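Local coordinates for spike protein P1 (Pseudoalteromonas phage pm2, PDB 2VVE) that serves as the receptor-binding spike at the fivefold vertices of the virion, using its C-terminal part to bind the receptor, at residues 103-106 with 107-111. Sequence-based numbering, arbitrary orientation.
Sequences EGRT and ALEAN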
loop_
_atom_site.group_PDB
_atom_site.type_symbol
_atom_site.label_atom_id
_atom_site.label_comp_id
_atom_site.label_asym_id
_atom_site.label_seq_id
_atom_site.Cartn_x
_atom_site.Cartn_y
_atom_site.Cartn_z
ATOM N N GLU A 103 34.580 -11.590 -12.171
ATOM C CA GLU A 103 33.820 -12.015 -13.346
ATOM C C GLU A 103 32.486 -11.265 -13.441
ATOM O O GLU A 103 31.674 -11.487 -14.364
ATOM C CB GLU A 103 33.573 -13.527 -13.267
ATOM C CG GLU A 103 34.851 -14.376 -13.267
ATOM C CD GLU A 103 35.354 -14.713 -14.657
ATOM O OE1 GLU A 103 35.119 -13.924 -15.601
ATOM O OE2 GLU A 103 35.995 -15.774 -14.802
ATOM N N GLY A 104 32.268 -10.374 -12.480
ATOM C CA GLY A 104 31.043 -9.597 -12.435
ATOM C C GLY A 104 29.967 -10.243 -11.587
ATOM O O GLY A 104 30.035 -11.432 -11.275
ATOM N N ARG A 105 28.969 -9.443 -11.233
ATOM C CA ARG A 105 27.924 -9.858 -10.293
ATOM C C ARG A 105 27.147 -11.103 -10.751
ATOM O O ARG A 105 26.972 -12.060 -9.985
ATOM C CB ARG A 105 26.961 -8.699 -10.056
ATOM C CG ARG A 105 25.923 -9.002 -9.008
ATOM C CD ARG A 105 24.763 -7.983 -9.050
ATOM N NE ARG A 105 24.055 -7.971 -10.328
ATOM C CZ ARG A 105 23.153 -8.874 -10.720
ATOM N NH1 ARG A 105 22.826 -9.901 -9.948
ATOM N NH2 ARG A 105 22.573 -8.749 -11.904
ATOM N N THR A 106 26.665 -11.077 -11.993
ATOM C CA THR A 106 25.865 -12.183 -12.524
ATOM C C THR A 106 26.617 -13.519 -12.419
ATOM O O THR A 106 26.050 -14.523 -11.982
ATOM C CB THR A 106 25.412 -11.901 -13.970
ATOM O OG1 THR A 106 24.599 -10.724 -13.967
ATOM C CG2 THR A 106 24.605 -13.068 -14.535
ATOM N N ALA A 107 27.897 -13.510 -12.772
ATOM C CA ALA A 107 28.696 -14.744 -12.813
ATOM C C ALA A 107 28.901 -15.311 -11.403
ATOM O O ALA A 107 28.822 -16.523 -11.190
ATOM C CB ALA A 107 30.027 -14.488 -13.497
ATOM N N LEU A 108 29.116 -14.428 -10.437
ATOM C CA LEU A 108 29.362 -14.865 -9.061
ATOM C C LEU A 108 28.090 -15.474 -8.460
ATOM O O LEU A 108 28.141 -16.527 -7.804
ATOM C CB LEU A 108 29.930 -13.724 -8.205
ATOM C CG LEU A 108 31.468 -13.765 -8.106
ATOM C CD1 LEU A 108 32.186 -13.635 -9.477
ATOM C CD2 LEU A 108 32.024 -12.739 -7.105
ATOM N N GLU A 109 26.954 -14.825 -8.709
ATOM C CA GLU A 109 25.667 -15.331 -8.229
ATOM C C GLU A 109 25.341 -16.664 -8.913
ATOM O O GLU A 109 24.838 -17.584 -8.269
ATOM C CB GLU A 109 24.545 -14.299 -8.444
ATOM C CG GLU A 109 24.717 -13.024 -7.636
ATOM C CD GLU A 109 23.530 -12.076 -7.761
ATOM O OE1 GLU A 109 22.461 -12.501 -8.250
ATOM O OE2 GLU A 109 23.673 -10.900 -7.379
ATOM N N ALA A 110 25.649 -16.769 -10.208
ATOM C CA ALA A 110 25.371 -17.992 -10.975
ATOM C C ALA A 110 26.134 -19.196 -10.409
ATOM O O ALA A 110 25.701 -20.347 -10.537
ATOM C CB ALA A 110 25.710 -17.788 -12.454
ATOM N N ASN A 111 27.282 -18.905 -9.798
ATOM C CA ASN A 111 28.169 -19.936 -9.291
ATOM C C ASN A 111 28.096 -20.044 -7.772
ATOM O O ASN A 111 28.987 -20.616 -7.129
ATOM C CB ASN A 111 29.591 -19.669 -9.775
ATOM C CG ASN A 111 29.800 -20.125 -11.202
ATOM O OD1 ASN A 111 29.968 -21.324 -11.458
ATOM N ND2 ASN A 111 29.772 -19.182 -12.148
HETATM O O HOH W 1 28.853 -11.434 -14.586
HETATM O O HOH W 2 22.229 -12.838 -10.849
#
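Leu108 N, Glu109 N and Ala110 N donate in turn to the carbonyl oxygens of Gly104, Arg105 and Thr106, winding residues 105-110 into a short helix with Gly104 at the N-cap position. Positive phi (92°) at Gly104 would press a CB against the preceding carbonyl, which suits glycine; Asp167 OD1 accepts from Thr106 N at this end. At the first turn a water accepts from Ala107 N and donates to Glu103 O, linking the helix to its lead-in, while Glu103 CB lies 3.7 Å from Ala107 CB and 4.0 Å from Leu108 CD1. On another side of the helix, Arg105 NH1 forms a salt bridge to Glu109 OE2 at 2.9 Å; the carboxylate oxygen sits at the guanidinium edge, but the donor comes from above the carboxylate plane, the two planes being 63° apart. Arg105 CG, anti to the backbone N (chi1 -175°), passes Glu109 OE2 at 3.4 Å before the bend at chi3 brings NH1 round. Arg203 NH1 makes a second salt bridge to Glu109 OE2, so two arginines share that oxygen, and Thr166 O accepts from Arg105 NE. At the far end Asn111 ND2 donates a hydrogen bond to Ala107 O (3.0 Å). Leu108 packs on Tyr158, Leu169 and Phe205 of strands 151-160, 169-172 and 200-208: a short helix with an i to i+4 Arg-Glu salt bridge, seated on an antiparallel sheet of the spike.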